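Local coordinates for brain-specific angiogenesis inhibitor 1-associated protein 2-like protein 2 (Mus musculus, PDB 3OK8), which binds phosphoinositides through its I-BAR (IMD) domain and induces planar or gently curved membrane structures, at residues M80-T83 with Q84-L87. Residues are numbered along the deposited sequence; the frame is centred on the assembly and turned at random. Where two conformers were deposited one is given.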
ATOM      1  N   MET A  80      10.079 -14.885  -3.908  1.00 32.57           N
ATOM      2  CA  MET A  80       9.662 -13.722  -3.154  1.00 29.25           C
ATOM      3  C   MET A  80       9.198 -12.665  -4.132  1.00 36.70           C
ATOM      4  O   MET A  80       8.159 -12.034  -3.927  1.00 45.83           O
ATOM      5  CB  MET A  80      10.795 -13.190  -2.292  1.00 21.66           C
ATOM      6  CG  MET A  80      11.038 -13.959  -1.014  1.00 35.08           C
ATOM      7  SD  MET A  80      12.542 -13.378  -0.188  1.00 36.35           S
ATOM      8  CE  MET A  80      12.413 -14.228   1.380  1.00 32.90           C
ATOM      9  N   SER A  81       9.958 -12.468  -5.203  1.00 25.23           N
ATOM     10  CA  SER A  81       9.534 -11.536  -6.241  1.00 34.80           C
ATOM     11  C   SER A  81       8.238 -12.013  -6.899  1.00 39.63           C
ATOM     12  O   SER A  81       7.323 -11.223  -7.112  1.00 37.93           O
ATOM     13  CB  SER A  81      10.613 -11.333  -7.298  1.00 37.24           C
ATOM     14  OG  SER A  81      10.656 -12.435  -8.189  1.00 55.35           O
ATOM     15  N   ASP A  82       8.162 -13.296  -7.233  1.00 29.39           N
ATOM     16  CA  ASP A  82       6.924 -13.856  -7.767  1.00 39.63           C
ATOM     17  C   ASP A  82       5.728 -13.559  -6.861  1.00 34.50           C
ATOM     18  O   ASP A  82       4.660 -13.176  -7.347  1.00 32.21           O
ATOM     19  CB  ASP A  82       7.067 -15.363  -8.001  1.00 53.53           C
ATOM     20  CG  ASP A  82       8.010 -15.683  -9.143  1.00 59.92           C
ATOM     21  OD1 ASP A  82       8.504 -14.727  -9.789  1.00 56.64           O
ATOM     22  OD2 ASP A  82       8.257 -16.885  -9.394  1.00 70.97           O
ATOM     23  N   THR A  83       5.912 -13.722  -5.550  1.00 38.54           N
ATOM     24  CA  THR A  83       4.846 -13.443  -4.580  1.00 43.79           C
ATOM     25  C   THR A  83       4.419 -11.987  -4.601  1.00 46.44           C
ATOM     26  O   THR A  83       3.220 -11.680  -4.616  1.00 41.35           O
ATOM     27  CB  THR A  83       5.277 -13.750  -3.140  1.00 38.87           C
ATOM     28  OG1 THR A  83       5.639 -15.128  -3.037  1.00 27.17           O
ATOM     29  CG2 THR A  83       4.132 -13.454  -2.149  1.00 29.97           C
ATOM     30  N   GLN A  84       5.402 -11.091  -4.574  1.00 31.41           N
ATOM     31  CA  GLN A  84       5.099  -9.680  -4.605  1.00 37.37           C
ATOM     32  C   GLN A  84       4.349  -9.382  -5.903  1.00 40.75           C
ATOM     33  O   GLN A  84       3.353  -8.658  -5.899  1.00 31.41           O
ATOM     34  CB  GLN A  84       6.365  -8.832  -4.443  1.00 43.18           C
ATOM     35  CG  GLN A  84       6.129  -7.330  -4.641  1.00 41.60           C
ATOM     36  CD  GLN A  84       6.008  -6.972  -6.110  1.00 53.50           C
ATOM     37  OE1 GLN A  84       5.439  -5.940  -6.474  1.00 58.68           O
ATOM     38  NE2 GLN A  84       6.549  -7.839  -6.970  1.00 53.23           N
ATOM     39  N   ARG A  85       4.783  -9.967  -7.018  1.00 34.47           N
ATOM     40  CA  ARG A  85       4.055  -9.760  -8.267  0.70 41.30           C
ATOM     41  C   ARG A  85       2.580 -10.136  -8.118  1.00 51.63           C
ATOM     42  O   ARG A  85       1.707  -9.422  -8.592  1.00 49.21           O
ATOM     43  CB  ARG A  85       4.692 -10.525  -9.415  0.70 44.59           C
ATOM     44  CG  ARG A  85       4.127 -10.168 -10.774  0.70 48.29           C
ATOM     45  CD  ARG A  85       5.045 -10.647 -11.899  0.70 55.38           C
ATOM     46  NE  ARG A  85       5.310 -12.087 -11.860  0.70 58.41           N
ATOM     47  CZ  ARG A  85       6.501 -12.631 -11.610  0.70 65.13           C
ATOM     48  NH1 ARG A  85       6.640 -13.948 -11.607  0.70 66.81           N
ATOM     49  NH2 ARG A  85       7.557 -11.860 -11.367  0.70 65.69           N
ATOM     50  N   HIS A  86       2.302 -11.237  -7.425  1.00 47.61           N
ATOM     51  CA  HIS A  86       0.921 -11.701  -7.231  1.00 44.44           C
ATOM     52  C   HIS A  86       0.102 -10.766  -6.357  1.00 46.55           C
ATOM     53  O   HIS A  86      -1.006 -10.397  -6.728  1.00 42.85           O
ATOM     54  CB  HIS A  86       0.886 -13.104  -6.634  1.00 39.93           C
ATOM     55  CG  HIS A  86       1.518 -14.141  -7.506  1.00 63.15           C
ATOM     56  ND1 HIS A  86       1.142 -14.337  -8.818  1.00 72.27           N
ATOM     57  CD2 HIS A  86       2.492 -15.049  -7.252  1.00 72.68           C
ATOM     58  CE1 HIS A  86       1.862 -15.316  -9.338  1.00 78.49           C
ATOM     59  NE2 HIS A  86       2.691 -15.764  -8.408  1.00 78.11           N
ATOM     60  N   LEU A  87       0.648 -10.406  -5.194  1.00 40.57           N
ATOM     61  CA  LEU A  87      -0.018  -9.505  -4.250  1.00 46.33           C
ATOM     62  C   LEU A  87      -0.372  -8.200  -4.926  1.00 46.56           C
ATOM     63  O   LEU A  87      -1.337  -7.542  -4.559  1.00 53.20           O
ATOM     64  CB  LEU A  87       0.884  -9.205  -3.045  1.00 44.58           C
ATOM     65  CG  LEU A  87       0.906 -10.184  -1.861  1.00 47.99           C
ATOM     66  CD1 LEU A  87       1.278 -11.588  -2.310  1.00 49.53           C
ATOM     67  CD2 LEU A  87       1.866  -9.708  -0.778  1.00 44.06           C
TER
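D82 and R85 lie alongside each other on one helix, three residues apart, and close a salt bridge between D82 OD1 and R85 NH1 at 2.7 Å. The two flat groups do not meet as a coplanar pair: carboxylate and guanidinium are turned 63° apart, and NH1 reaches OD1 from above the carboxylate plane, with an N-H...O angle of 133°. R85 gets there by leaving the backbone with CG anti to the backbone N, then bending at chi3 (57°), which swings the guanidinium back toward the preceding turn, with D82 CA under one face, toward its rim. The bond belongs to one of two modelled R85 conformers and is to that extent doubtful. With an alanine at D82 the carboxylate is gone, and the R85 guanidinium would probably lose this charged mate and be freer to turn away.

T83 and L87 pair a turn apart, pointing the same way, and their methyls press together tightly, T83 CG2 standing 3.4 Å from L87 CD1. The T83 hydroxyl is turned elsewhere and hydrogen-bonds to Q79 O. Both side chains pack on M210 of helix 153-217, while L87 also touches F200 of the second subunit.

On the S81 side, the Q84 chain bends at chi2 and brings NE2 back to S81 O in a weak bond of 3.5 Å; the same carbonyl accepts a much straighter bond from R85 N at 2.8 Å. F54 of helix 5-66 touches both S81 and Q84. With its i to i+4 backbone bonds and an ordinary intrahelical i to i+3 salt bridge, this part of helix 71-147 packs between helices 5-66 and 153-217 in the three-helix bundle of the antiparallel I-BAR (IMD) dimer.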